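Local coordinates for hypothetical conserved protein (Geobacillus kaustophilus, PDB 2QYH) that is of unknown function but belongs to the haloacid dehalogenase-like hydrolases and is probably a magnesium-dependent phosphatase, at residues E93-H99 against Y158-Y162; V102-A106 against Y137-D142; Q145-R151 against D172-L178. All coordinates share one frame; numbering follows the deposited sequence.

All three contacts lie in the part of the chain that carries the five-stranded antiparallel sheet, and their chemistry follows their depth in it. Interaction 3 is the buried centre, where strands 145-148 and 174-179 pair through backbone bonds and largely apolar side chains. Interaction 2, also mostly buried, packs helix 137-140 against neighbouring strand 101-104 with aromatic rings and one tyrosine-aspartate bond. Interaction 1 is only partly buried and relies on polar side chains to join the ends of helices 84-96 and 156-161. It touches interaction 3 through Leu-148, beneath Ala-94 and Tyr-158, whereas interactions 2 and 3 meet by backbone bonding between strands 101-104 and 145-148.

Interaction 1 of 3, residues E93-H99 against Y158-Y162; sequences EAHKNGH and YVRNY
Tyr-158 and Glu-93 join two helix ends and illustrate how a few long polar side chains can link elements whose backbones stay well apart, the nearest CA atoms, those of Ala-94 and Tyr-158, being 7.9 Å from each other. The hydrogen bonds fall into two groups. In the first, the phenol of Tyr-158 is gripped twice: its OH lies 2.6 Å from His-99 ND1, at the edge of the imidazole and in its plane, and it accepts a nearly straight bond (169°) from Asn-97 ND2 at 3.2 Å, with the oxygen lying in the amide plane. In the second, the carboxylate of Glu-93 is divided between two neighbours. Asn-161 ND2 donates to Glu-93 OE1 (2.8 Å) on its syn lone pair, while Tyr-162 OH donates a hydrogen bond to Glu-93 OE2 (2.8 Å) on the anti side, out of the carboxylate plane. The extended side chain of Glu-93, with CG anti to the backbone N (chi1 179°), carries the acid this far from its helix.

Apolar contact is slighter. The CB of Ala-94 sits 3.7 Å from Tyr-158 CE1, and both residues also rest on Leu-148 of the sheet below.

The helix ends in a Schellman motif that brings the chain round to His-99. Gly-98, with positive phi, is its C-prime residue: His-99 N turns back to Ala-94 O, and Gly-98 N to His-95 O. Glu-154 then takes the other ring nitrogen of His-99, NE2.

The chemistry implies a junction set by direction as much as by fit: two bonds fix the phenol of Tyr-158, and the two donors facing Glu-93 would be expected to favour its charged form.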
ATOM      1  N   GLU D  93      29.684  13.903   8.745  1.00 58.01           N
ATOM      2  CA  GLU D  93      30.768  13.624   7.814  1.00 58.01           C
ATOM      3  C   GLU D  93      30.262  13.626   6.369  1.00 59.01           C
ATOM      4  O   GLU D  93      30.873  14.240   5.492  1.00 59.01           O
ATOM      5  CB  GLU D  93      31.433  12.281   8.145  1.00 61.32           C
ATOM      6  CG  GLU D  93      32.563  11.905   7.188  1.00 61.32           C
ATOM      7  CD  GLU D  93      33.364  10.699   7.648  1.00 62.32           C
ATOM      8  OE1 GLU D  93      34.114  10.134   6.820  1.00 62.32           O
ATOM      9  OE2 GLU D  93      33.255  10.319   8.834  1.00 61.32           O
ATOM     10  N   ALA D  94      29.140  12.953   6.125  1.00 52.32           N
ATOM     11  CA  ALA D  94      28.558  12.883   4.787  1.00 52.32           C
ATOM     12  C   ALA D  94      28.130  14.265   4.291  1.00 52.32           C
ATOM     13  O   ALA D  94      28.315  14.594   3.117  1.00 51.32           O
ATOM     14  CB  ALA D  94      27.363  11.938   4.788  1.00 83.27           C
ATOM     15  N   HIS D  95      27.547  15.061   5.187  1.00 55.35           N
ATOM     16  CA  HIS D  95      27.100  16.410   4.851  1.00 56.35           C
ATOM     17  C   HIS D  95      28.284  17.246   4.357  1.00 55.35           C
ATOM     18  O   HIS D  95      28.132  18.116   3.495  1.00 55.35           O
ATOM     19  CB  HIS D  95      26.464  17.069   6.080  1.00 94.89           C
ATOM     20  CG  HIS D  95      26.047  18.490   5.860  1.00 97.89           C
ATOM     21  ND1 HIS D  95      26.952  19.506   5.636  1.00100.89           N
ATOM     22  CD2 HIS D  95      24.821  19.064   5.821  1.00100.89           C
ATOM     23  CE1 HIS D  95      26.302  20.644   5.471  1.00100.99           C
ATOM     24  NE2 HIS D  95      25.009  20.405   5.578  1.00100.99           N
ATOM     25  N   LYS D  96      29.465  16.970   4.908  1.00 62.31           N
ATOM     26  CA  LYS D  96      30.679  17.676   4.526  1.00 62.31           C
ATOM     27  C   LYS D  96      30.996  17.436   3.055  1.00 61.31           C
ATOM     28  O   LYS D  96      31.568  18.299   2.387  1.00 61.31           O
ATOM     29  CB  LYS D  96      31.859  17.211   5.378  1.00 84.08           C
ATOM     30  CG  LYS D  96      31.686  17.444   6.869  1.00 86.08           C
ATOM     31  CD  LYS D  96      32.936  17.018   7.631  1.00 88.08           C
ATOM     32  CE  LYS D  96      32.707  17.022   9.136  1.00 88.08           C
ATOM     33  NZ  LYS D  96      32.263  18.350   9.647  1.00 89.08           N
ATOM     34  N   ASN D  97      30.626  16.266   2.547  1.00 66.00           N
ATOM     35  CA  ASN D  97      30.883  15.947   1.145  1.00 65.00           C
ATOM     36  C   ASN D  97      29.676  16.193   0.242  1.00 64.00           C
ATOM     37  O   ASN D  97      29.695  15.836  -0.932  1.00 64.00           O
ATOM     38  CB  ASN D  97      31.333  14.492   1.008  1.00 83.12           C
ATOM     39  CG  ASN D  97      32.640  14.223   1.715  1.00 84.12           C
ATOM     40  OD1 ASN D  97      33.595  14.986   1.576  1.00 86.12           O
ATOM     41  ND2 ASN D  97      32.697  13.132   2.472  1.00 83.12           N
ATOM     42  N   GLY D  98      28.635  16.808   0.796  1.00 74.10           N
ATOM     43  CA  GLY D  98      27.438  17.088   0.022  1.00 73.10           C
ATOM     44  C   GLY D  98      26.596  15.852  -0.251  1.00 72.10           C
ATOM     45  O   GLY D  98      25.761  15.838  -1.157  1.00 72.10           O
ATOM     46  N   HIS D  99      26.826  14.804   0.529  1.00 57.48           N
ATOM     47  CA  HIS D  99      26.047  13.583   0.402  1.00 56.48           C
ATOM     48  C   HIS D  99      24.939  13.593   1.449  1.00 55.48           C
ATOM     49  O   HIS D  99      25.201  13.665   2.650  1.00 55.48           O
ATOM     50  CB  HIS D  99      26.938  12.373   0.593  1.00 51.61           C
ATOM     51  CG  HIS D  99      28.048  12.298  -0.406  1.00 52.61           C
ATOM     52  ND1 HIS D  99      29.366  12.114  -0.045  1.00 52.61           N
ATOM     53  CD2 HIS D  99      28.040  12.384  -1.759  1.00 52.61           C
ATOM     54  CE1 HIS D  99      30.121  12.085  -1.129  1.00 52.61           C
ATOM     55  NE2 HIS D  99      29.342  12.246  -2.182  1.00 52.61           N
ATOM     56  N   TYR D 158      33.339   6.182   3.882  1.00 49.24           N
ATOM     57  CA  TYR D 158      32.226   5.831   4.764  1.00 48.24           C
ATOM     58  C   TYR D 158      32.331   4.382   5.218  1.00 48.24           C
ATOM     59  O   TYR D 158      32.228   4.083   6.409  1.00 47.24           O
ATOM     60  CB  TYR D 158      30.900   6.042   4.033  1.00 46.10           C
ATOM     61  CG  TYR D 158      30.674   7.464   3.589  1.00 45.10           C
ATOM     62  CD1 TYR D 158      30.541   8.489   4.522  1.00 44.10           C
ATOM     63  CD2 TYR D 158      30.598   7.790   2.235  1.00 44.10           C
ATOM     64  CE1 TYR D 158      30.336   9.806   4.120  1.00 44.10           C
ATOM     65  CE2 TYR D 158      30.394   9.106   1.820  1.00 44.10           C
ATOM     66  CZ  TYR D 158      30.265  10.105   2.770  1.00 45.10           C
ATOM     67  OH  TYR D 158      30.061  11.405   2.375  1.00 45.10           O
ATOM     68  N   VAL D 159      32.528   3.489   4.254  1.00 39.96           N
ATOM     69  CA  VAL D 159      32.669   2.069   4.531  1.00 39.96           C
ATOM     70  C   VAL D 159      33.779   1.867   5.556  1.00 40.96           C
ATOM     71  O   VAL D 159      33.606   1.151   6.543  1.00 40.96           O
ATOM     72  CB  VAL D 159      33.041   1.286   3.239  1.00 32.73           C
ATOM     73  CG1 VAL D 159      33.317  -0.177   3.567  1.00 32.73           C
ATOM     74  CG2 VAL D 159      31.918   1.397   2.214  1.00 31.73           C
ATOM     75  N   ARG D 160      34.912   2.524   5.306  1.00 46.36           N
ATOM     76  CA  ARG D 160      36.110   2.458   6.142  1.00 47.36           C
ATOM     77  C   ARG D 160      35.986   3.130   7.512  1.00 46.36           C
ATOM     78  O   ARG D 160      36.430   2.577   8.519  1.00 45.36           O
ATOM     79  CB  ARG D 160      37.279   3.100   5.397  1.00 80.31           C
ATOM     80  CG  ARG D 160      38.601   2.368   5.512  1.00 83.31           C
ATOM     81  CD  ARG D 160      38.682   1.244   4.494  1.00 84.31           C
ATOM     82  NE  ARG D 160      37.916   0.068   4.892  1.00 84.90           N
ATOM     83  CZ  ARG D 160      37.546  -0.897   4.056  1.00 84.90           C
ATOM     84  NH1 ARG D 160      37.864  -0.825   2.769  1.00 84.90           N
ATOM     85  NH2 ARG D 160      36.870  -1.941   4.511  1.00 84.90           N
ATOM     86  N   ASN D 161      35.395   4.322   7.552  1.00 48.84           N
ATOM     87  CA  ASN D 161      35.265   5.052   8.808  1.00 48.84           C
ATOM     88  C   ASN D 161      34.120   4.605   9.697  1.00 47.84           C
ATOM     89  O   ASN D 161      34.051   5.002  10.860  1.00 47.84           O
ATOM     90  CB  ASN D 161      35.116   6.554   8.550  1.00 67.78           C
ATOM     91  CG  ASN D 161      36.285   7.134   7.776  1.00 67.78           C
ATOM     92  OD1 ASN D 161      37.433   6.724   7.957  1.00 64.78           O
ATOM     93  ND2 ASN D 161      35.996   8.106   6.917  1.00 67.78           N
ATOM     94  N   TYR D 162      33.222   3.785   9.163  1.00 57.30           N
ATOM     95  CA  TYR D 162      32.081   3.335   9.949  1.00 56.30           C
ATOM     96  C   TYR D 162      31.853   1.843   9.876  1.00 56.30           C
ATOM     97  O   TYR D 162      30.893   1.380   9.264  1.00 56.30           O
ATOM     98  CB  TYR D 162      30.826   4.074   9.499  1.00 49.08           C
ATOM     99  CG  TYR D 162      30.898   5.556   9.764  1.00 48.08           C
ATOM    100  CD1 TYR D 162      30.480   6.087  10.984  1.00 48.08           C
ATOM    101  CD2 TYR D 162      31.417   6.426   8.805  1.00 48.08           C
ATOM    102  CE1 TYR D 162      30.573   7.448  11.243  1.00 49.08           C
ATOM    103  CE2 TYR D 162      31.519   7.786   9.051  1.00 48.08           C
ATOM    104  CZ  TYR D 162      31.093   8.291  10.270  1.00 49.08           C
ATOM    105  OH  TYR D 162      31.172   9.644  10.504  1.00 49.08           O
TER

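Interaction 2 of 3, residues V102-A106 against Y137-D142; sequences VFMDA and YYENKD
Tyr-137 meets both Phe-103 and Asp-105, and tracing its side chain outward shows how one residue can pass from an apolar to a polar environment. Its CB lies 4.1 Å from Phe-103 CD2, the two side chains running antiparallel as they pass. With CG anti to the backbone N (chi1 -171°), the ring runs on along the strand toward Asp-105. Lys-141 CG lies over one ring face, toward the rim, 3.5 Å above the plane. Farther out, CE1 comes to 3.6 Å from Asp-105 OD2, and at the tip Tyr-137 OH donates to that same OD2 at 2.6 Å. The acceptor lies at the edge of the ring, in its plane, whereas the phenol oxygen lies 42° out of the carboxylate plane. The hydroxyl also receives a bond from Lys-141 NZ at 3.1 Å and another from Lys-108, a basic setting that probably strengthens its hold on the acid. The other oxygen of Asp-105 is held by the backbone N of Lys-108.

Tyr-138 supplies the second apolar contact. Its CD1 sits over one face of the Phe-103 ring, toward the rim and 3.5 Å from Phe-103 CZ, with the two ring planes inclined at 44°. Val-87 of helix 84-96 touches both side chains.

A short helix leaning on a strand of an antiparallel sheet, beside the longer helix 84-96, is consistent with the alpha/beta cap domain of the Cof-type branch of the haloacid dehalogenase superfamily.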
ATOM      1  N   VAL D 102      18.799   9.687   4.268  1.00 45.80           N
ATOM      2  CA  VAL D 102      17.375   9.625   4.526  1.00 43.80           C
ATOM      3  C   VAL D 102      17.264   8.706   5.727  1.00 42.80           C
ATOM      4  O   VAL D 102      17.838   7.618   5.734  1.00 42.80           O
ATOM      5  CB  VAL D 102      16.584   9.062   3.321  1.00 39.44           C
ATOM      6  CG1 VAL D 102      15.194   8.617   3.761  1.00 38.44           C
ATOM      7  CG2 VAL D 102      16.454  10.144   2.246  1.00 38.44           C
ATOM      8  N   PHE D 103      16.564   9.178   6.754  1.00 37.38           N
ATOM      9  CA  PHE D 103      16.367   8.420   7.986  1.00 37.38           C
ATOM     10  C   PHE D 103      15.021   7.712   7.932  1.00 35.38           C
ATOM     11  O   PHE D 103      13.999   8.336   7.647  1.00 36.38           O
ATOM     12  CB  PHE D 103      16.413   9.364   9.181  1.00 48.18           C
ATOM     13  CG  PHE D 103      17.568  10.305   9.144  1.00 50.18           C
ATOM     14  CD1 PHE D 103      18.870   9.833   9.274  1.00 52.18           C
ATOM     15  CD2 PHE D 103      17.362  11.665   8.929  1.00 51.18           C
ATOM     16  CE1 PHE D 103      19.957  10.705   9.185  1.00 53.18           C
ATOM     17  CE2 PHE D 103      18.437  12.547   8.839  1.00 51.18           C
ATOM     18  CZ  PHE D 103      19.740  12.065   8.966  1.00 52.18           C
HETATM   19  N   MSE D 104      15.035   6.411   8.216  1.00 30.03           N
HETATM   20  CA  MSE D 104      13.833   5.580   8.178  1.00 30.03           C
HETATM   21  C   MSE D 104      13.475   4.891   9.492  1.00 30.03           C
HETATM   22  O   MSE D 104      14.336   4.317  10.164  1.00 37.49           O
HETATM   23  CB  MSE D 104      14.000   4.491   7.127  1.00 57.34           C
HETATM   24  CG  MSE D 104      14.422   4.975   5.771  1.00 57.34           C
HETATM   25 SE   MSE D 104      15.055   3.491   4.709  1.00 57.34          SE
HETATM   26  CE  MSE D 104      13.369   2.624   4.342  1.00 57.34           C
ATOM     27  N   ASP D 105      12.201   4.964   9.868  1.00 27.34           N
ATOM     28  CA  ASP D 105      11.732   4.261  11.054  1.00 28.34           C
ATOM     29  C   ASP D 105      10.528   3.448  10.588  1.00 28.34           C
ATOM     30  O   ASP D 105      10.291   3.346   9.390  1.00 28.34           O
ATOM     31  CB  ASP D 105      11.390   5.217  12.213  1.00 41.24           C
ATOM     32  CG  ASP D 105      10.186   6.094  11.945  1.00 42.24           C
ATOM     33  OD1 ASP D 105       9.507   5.926  10.912  1.00 43.24           O
ATOM     34  OD2 ASP D 105       9.919   6.962  12.804  1.00 43.24           O
ATOM     35  N   ALA D 106       9.772   2.868  11.505  1.00 30.54           N
ATOM     36  CA  ALA D 106       8.644   2.044  11.106  1.00 31.54           C
ATOM     37  C   ALA D 106       7.468   2.782  10.462  1.00 32.54           C
ATOM     38  O   ALA D 106       6.757   2.209   9.629  1.00 32.54           O
ATOM     39  CB  ALA D 106       8.163   1.236  12.296  1.00 28.32           C
ATOM     40  N   TYR D 137      15.941  14.346  12.399  1.00 45.49           N
ATOM     41  CA  TYR D 137      14.915  13.365  12.738  1.00 45.49           C
ATOM     42  C   TYR D 137      15.437  12.217  13.601  1.00 46.49           C
ATOM     43  O   TYR D 137      14.744  11.737  14.498  1.00 45.49           O
ATOM     44  CB  TYR D 137      14.286  12.813  11.456  1.00 43.81           C
ATOM     45  CG  TYR D 137      13.072  11.947  11.699  1.00 42.81           C
ATOM     46  CD1 TYR D 137      13.164  10.557  11.672  1.00 41.81           C
ATOM     47  CD2 TYR D 137      11.838  12.518  11.985  1.00 41.81           C
ATOM     48  CE1 TYR D 137      12.051   9.757  11.922  1.00 40.81           C
ATOM     49  CE2 TYR D 137      10.719  11.732  12.238  1.00 41.81           C
ATOM     50  CZ  TYR D 137      10.829  10.350  12.207  1.00 41.81           C
ATOM     51  OH  TYR D 137       9.722   9.568  12.469  1.00 41.81           O
ATOM     52  N   TYR D 138      16.667  11.795  13.334  1.00 54.58           N
ATOM     53  CA  TYR D 138      17.287  10.698  14.072  1.00 55.58           C
ATOM     54  C   TYR D 138      17.608  11.042  15.525  1.00 56.58           C
ATOM     55  O   TYR D 138      17.761  10.151  16.363  1.00 56.58           O
ATOM     56  CB  TYR D 138      18.580  10.261  13.377  1.00 70.01           C
ATOM     57  CG  TYR D 138      19.666  11.311  13.402  1.00 71.01           C
ATOM     58  CD1 TYR D 138      19.668  12.366  12.488  1.00 71.01           C
ATOM     59  CD2 TYR D 138      20.681  11.267  14.358  1.00 71.01           C
ATOM     60  CE1 TYR D 138      20.654  13.354  12.527  1.00 72.01           C
ATOM     61  CE2 TYR D 138      21.672  12.251  14.408  1.00 72.01           C
ATOM     62  CZ  TYR D 138      21.653  13.290  13.488  1.00 71.01           C
ATOM     63  OH  TYR D 138      22.630  14.261  13.530  1.00 71.01           O
ATOM     64  N   GLU D 139      17.712  12.331  15.819  1.00 57.96           N
ATOM     65  CA  GLU D 139      18.041  12.784  17.165  1.00 58.96           C
ATOM     66  C   GLU D 139      16.969  12.502  18.221  1.00 58.96           C
ATOM     67  O   GLU D 139      17.281  12.328  19.398  1.00 57.96           O
ATOM     68  CB  GLU D 139      18.359  14.284  17.136  1.00 73.22           C
ATOM     69  CG  GLU D 139      19.583  14.638  16.292  1.00 74.22           C
ATOM     70  CD  GLU D 139      20.898  14.427  17.028  1.00 76.22           C
ATOM     71  OE1 GLU D 139      20.986  13.484  17.845  1.00 76.22           O
ATOM     72  OE2 GLU D 139      21.851  15.201  16.782  1.00 77.22           O
ATOM     73  N   ASN D 140      15.711  12.438  17.806  1.00 66.65           N
ATOM     74  CA  ASN D 140      14.622  12.203  18.750  1.00 66.65           C
ATOM     75  C   ASN D 140      13.739  11.001  18.409  1.00 65.65           C
ATOM     76  O   ASN D 140      12.749  10.728  19.089  1.00 65.65           O
ATOM     77  CB  ASN D 140      13.775  13.468  18.843  1.00100.99           C
ATOM     78  CG  ASN D 140      13.799  14.270  17.555  1.00100.99           C
ATOM     79  OD1 ASN D 140      13.412  13.776  16.495  1.00100.99           O
ATOM     80  ND2 ASN D 140      14.266  15.512  17.638  1.00100.99           N
ATOM     81  N   LYS D 141      14.106  10.280  17.356  1.00 71.94           N
ATOM     82  CA  LYS D 141      13.349   9.109  16.929  1.00 70.94           C
ATOM     83  C   LYS D 141      14.285   7.931  16.721  1.00 68.94           C
ATOM     84  O   LYS D 141      15.459   8.117  16.406  1.00 69.94           O
ATOM     85  CB  LYS D 141      12.624   9.393  15.608  1.00 55.85           C
ATOM     86  CG  LYS D 141      11.384  10.255  15.715  1.00 56.85           C
ATOM     87  CD  LYS D 141      10.330   9.574  16.570  1.00 59.85           C
ATOM     88  CE  LYS D 141       9.005  10.319  16.524  1.00 60.85           C
ATOM     89  NZ  LYS D 141       8.464  10.392  15.132  1.00 62.85           N
ATOM     90  N   ASP D 142      13.771   6.721  16.911  1.00 49.86           N
ATOM     91  CA  ASP D 142      14.573   5.528  16.679  1.00 47.86           C
ATOM     92  C   ASP D 142      14.622   5.310  15.170  1.00 46.86           C
ATOM     93  O   ASP D 142      13.590   5.311  14.501  1.00 46.86           O
ATOM     94  CB  ASP D 142      13.952   4.291  17.337  1.00 49.82           C
ATOM     95  CG  ASP D 142      14.314   4.156  18.799  1.00 49.82           C
ATOM     96  OD1 ASP D 142      15.333   4.746  19.223  1.00 48.82           O
ATOM     97  OD2 ASP D 142      13.587   3.441  19.523  1.00 51.82           O
TER

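Interaction 3 of 3, residues Q145-R151 against D172-L178; sequences QALLFCR and DVSTDVL
Strands 145-148 and 174-179 form an antiparallel pair inside a five-stranded sheet, probably the sheet of the cap domain found in Cof-type haloacid dehalogenase-like hydrolases, and they exemplify how backbone bonding sets the register and so decides which side chains meet. Two hydrogen-bonded pairs bracket a non-hydrogen-bonded one. Ala-146 N reaches Val-177 O at 3.2 Å, and Val-177 N returns to Ala-146 O at 2.8 Å. Next along, Leu-148 N meets Thr-175 O at 3.0 Å, almost straight (174°), and Thr-175 N meets Leu-148 O at 2.9 Å.

Between these pairs Leu-147 faces Asp-176, the two side chains lying alongside and pointing the same way; Met-123 of helix 117-124 touches Leu-147, while the OD2 of Asp-176 binds a glycerol, probably from the crystallisation liquor. The face bearing Ala-146, Leu-148, Thr-175 and Val-177 is mainly apolar: Ala-146 CB lies 4.0 Å from Val-177 CB, and Leu-148 CB touches both Thr-175 CG2 (3.8 Å) and Val-177 CG2.

Past the regular bonding, Ser-174 OG comes over one face of the Phe-149 ring, 3.3 Å from its CE2. At the exposed end Arg-151 stretches out from CG to NE, running beside Val-173, whose CG1 rests over one face of the guanidinium, 3.8 Å from Arg-151 NH1.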
ATOM      1  N   GLN D 145      17.109   2.069   9.887  1.00 30.31           N
ATOM      2  CA  GLN D 145      17.883   1.951   8.669  1.00 31.31           C
ATOM      3  C   GLN D 145      17.943   3.335   8.052  1.00 31.31           C
ATOM      4  O   GLN D 145      17.067   4.169   8.295  1.00 31.31           O
ATOM      5  CB  GLN D 145      17.190   0.962   7.729  1.00 36.72           C
ATOM      6  CG  GLN D 145      17.961   0.595   6.489  1.00 36.72           C
ATOM      7  CD  GLN D 145      17.332  -0.580   5.760  1.00 38.72           C
ATOM      8  OE1 GLN D 145      17.206  -1.674   6.320  1.00 38.72           O
ATOM      9  NE2 GLN D 145      16.932  -0.361   4.506  1.00 39.72           N
ATOM     10  N   ALA D 146      18.983   3.592   7.272  1.00 38.39           N
ATOM     11  CA  ALA D 146      19.122   4.894   6.644  1.00 38.39           C
ATOM     12  C   ALA D 146      19.594   4.722   5.219  1.00 39.39           C
ATOM     13  O   ALA D 146      19.951   3.618   4.797  1.00 39.39           O
ATOM     14  CB  ALA D 146      20.107   5.760   7.433  1.00 23.70           C
ATOM     15  N   LEU D 147      19.580   5.825   4.480  1.00 42.59           N
ATOM     16  CA  LEU D 147      20.005   5.826   3.094  1.00 43.59           C
ATOM     17  C   LEU D 147      21.061   6.898   2.898  1.00 43.59           C
ATOM     18  O   LEU D 147      20.879   8.045   3.312  1.00 44.59           O
ATOM     19  CB  LEU D 147      18.814   6.107   2.181  1.00 44.40           C
ATOM     20  CG  LEU D 147      17.740   5.023   2.076  1.00 44.40           C
ATOM     21  CD1 LEU D 147      16.505   5.601   1.415  1.00 43.40           C
ATOM     22  CD2 LEU D 147      18.273   3.837   1.278  1.00 44.40           C
ATOM     23  N   LEU D 148      22.175   6.509   2.286  1.00 39.24           N
ATOM     24  CA  LEU D 148      23.260   7.440   2.007  1.00 40.24           C
ATOM     25  C   LEU D 148      23.254   7.664   0.512  1.00 41.24           C
ATOM     26  O   LEU D 148      23.252   6.704  -0.263  1.00 41.24           O
ATOM     27  CB  LEU D 148      24.607   6.851   2.422  1.00 41.59           C
ATOM     28  CG  LEU D 148      25.836   7.706   2.090  1.00 41.59           C
ATOM     29  CD1 LEU D 148      25.784   9.012   2.866  1.00 41.59           C
ATOM     30  CD2 LEU D 148      27.092   6.941   2.439  1.00 42.59           C
ATOM     31  N   PHE D 149      23.243   8.924   0.099  1.00 63.14           N
ATOM     32  CA  PHE D 149      23.230   9.212  -1.319  1.00 64.14           C
ATOM     33  C   PHE D 149      24.576   9.690  -1.836  1.00 65.14           C
ATOM     34  O   PHE D 149      24.978  10.836  -1.626  1.00 65.14           O
ATOM     35  CB  PHE D 149      22.130  10.218  -1.635  1.00 44.28           C
ATOM     36  CG  PHE D 149      20.761   9.726  -1.277  1.00 44.28           C
ATOM     37  CD1 PHE D 149      20.300   9.807   0.031  1.00 45.28           C
ATOM     38  CD2 PHE D 149      19.951   9.126  -2.239  1.00 44.28           C
ATOM     39  CE1 PHE D 149      19.055   9.296   0.381  1.00 44.28           C
ATOM     40  CE2 PHE D 149      18.707   8.614  -1.901  1.00 45.28           C
ATOM     41  CZ  PHE D 149      18.257   8.698  -0.587  1.00 45.28           C
ATOM     42  N   CYS D 150      25.268   8.770  -2.502  1.00 40.41           N
ATOM     43  CA  CYS D 150      26.570   9.016  -3.089  1.00 41.41           C
ATOM     44  C   CYS D 150      26.809   7.868  -4.058  1.00 42.41           C
ATOM     45  O   CYS D 150      26.137   6.832  -3.980  1.00 41.41           O
ATOM     46  CB  CYS D 150      27.663   9.015  -2.015  1.00 50.58           C
ATOM     47  SG  CYS D 150      28.170   7.370  -1.469  1.00 49.58           S
ATOM     48  N   ARG D 151      27.768   8.051  -4.963  1.00 41.96           N
ATOM     49  CA  ARG D 151      28.094   7.031  -5.952  1.00 42.96           C
ATOM     50  C   ARG D 151      29.100   6.030  -5.391  1.00 42.96           C
ATOM     51  O   ARG D 151      29.755   6.293  -4.381  1.00 42.96           O
ATOM     52  CB  ARG D 151      28.637   7.693  -7.222  1.00 55.41           C
ATOM     53  CG  ARG D 151      27.613   8.571  -7.927  1.00 56.41           C
ATOM     54  CD  ARG D 151      28.230   9.393  -9.049  1.00 58.41           C
ATOM     55  NE  ARG D 151      27.240  10.238  -9.711  1.00 59.41           N
ATOM     56  CZ  ARG D 151      26.290   9.782 -10.524  1.00 61.41           C
ATOM     57  NH1 ARG D 151      26.202   8.481 -10.782  1.00 59.41           N
ATOM     58  NH2 ARG D 151      25.424  10.627 -11.074  1.00 62.41           N
ATOM     59  N   ASP D 172      22.538   3.575  -8.370  1.00 53.85           N
ATOM     60  CA  ASP D 172      23.738   4.310  -8.764  1.00 52.85           C
ATOM     61  C   ASP D 172      24.088   5.417  -7.794  1.00 52.85           C
ATOM     62  O   ASP D 172      25.262   5.701  -7.570  1.00 52.85           O
ATOM     63  CB  ASP D 172      23.566   4.937 -10.146  1.00 68.21           C
ATOM     64  CG  ASP D 172      23.822   3.952 -11.257  1.00 69.21           C
ATOM     65  OD1 ASP D 172      23.625   4.307 -12.434  1.00 71.21           O
ATOM     66  OD2 ASP D 172      24.228   2.815 -10.942  1.00 70.21           O
ATOM     67  N   VAL D 173      23.077   6.050  -7.217  1.00 45.33           N
ATOM     68  CA  VAL D 173      23.342   7.150  -6.305  1.00 44.33           C
ATOM     69  C   VAL D 173      22.815   6.985  -4.886  1.00 44.33           C
ATOM     70  O   VAL D 173      22.670   7.971  -4.159  1.00 44.33           O
ATOM     71  CB  VAL D 173      22.793   8.478  -6.880  1.00 36.84           C
ATOM     72  CG1 VAL D 173      23.473   8.794  -8.205  1.00 36.84           C
ATOM     73  CG2 VAL D 173      21.294   8.380  -7.071  1.00 35.84           C
ATOM     74  N   SER D 174      22.539   5.750  -4.481  1.00 49.96           N
ATOM     75  CA  SER D 174      22.032   5.512  -3.134  1.00 48.96           C
ATOM     76  C   SER D 174      22.379   4.117  -2.629  1.00 47.96           C
ATOM     77  O   SER D 174      22.273   3.132  -3.360  1.00 47.96           O
ATOM     78  CB  SER D 174      20.512   5.697  -3.102  1.00 48.84           C
ATOM     79  OG  SER D 174      20.009   5.610  -1.780  1.00 48.84           O
ATOM     80  N   THR D 175      22.788   4.039  -1.368  1.00 37.48           N
ATOM     81  CA  THR D 175      23.140   2.761  -0.764  1.00 37.48           C
ATOM     82  C   THR D 175      22.486   2.659   0.614  1.00 36.48           C
ATOM     83  O   THR D 175      22.322   3.669   1.299  1.00 36.48           O
ATOM     84  CB  THR D 175      24.666   2.627  -0.616  1.00 36.42           C
ATOM     85  OG1 THR D 175      24.982   1.341  -0.072  1.00 36.42           O
ATOM     86  CG2 THR D 175      25.209   3.715   0.306  1.00 34.42           C
ATOM     87  N   ASP D 176      22.113   1.444   1.014  1.00 38.36           N
ATOM     88  CA  ASP D 176      21.477   1.230   2.315  1.00 38.36           C
ATOM     89  C   ASP D 176      22.477   1.244   3.447  1.00 38.36           C
ATOM     90  O   ASP D 176      23.618   0.813   3.291  1.00 38.36           O
ATOM     91  CB  ASP D 176      20.744  -0.113   2.374  1.00 43.31           C
ATOM     92  CG  ASP D 176      19.523  -0.152   1.502  1.00 44.31           C
ATOM     93  OD1 ASP D 176      18.711   0.796   1.568  1.00 47.31           O
ATOM     94  OD2 ASP D 176      19.371  -1.139   0.755  1.00 46.31           O
ATOM     95  N   VAL D 177      22.030   1.724   4.598  1.00 35.82           N
ATOM     96  CA  VAL D 177      22.870   1.778   5.780  1.00 35.82           C
ATOM     97  C   VAL D 177      22.227   0.918   6.871  1.00 35.82           C
ATOM     98  O   VAL D 177      21.225   1.309   7.471  1.00 35.82           O
ATOM     99  CB  VAL D 177      23.018   3.236   6.283  1.00 29.81           C
ATOM    100  CG1 VAL D 177      23.933   3.282   7.502  1.00 29.81           C
ATOM    101  CG2 VAL D 177      23.561   4.111   5.174  1.00 29.81           C
ATOM    102  N   LEU D 178      22.789  -0.262   7.110  1.00 45.12           N
ATOM    103  CA  LEU D 178      22.257  -1.152   8.140  1.00 45.12           C
ATOM    104  C   LEU D 178      23.330  -1.338   9.201  1.00 45.12           C
ATOM    105  O   LEU D 178      24.491  -0.992   8.987  1.00 45.12           O
ATOM    106  CB  LEU D 178      21.891  -2.534   7.564  1.00 33.05           C
ATOM    107  CG  LEU D 178      21.718  -2.795   6.063  1.00 34.05           C
ATOM    108  CD1 LEU D 178      21.305  -4.251   5.869  1.00 33.05           C
ATOM    109  CD2 LEU D 178      20.681  -1.866   5.454  1.00 33.05           C
TER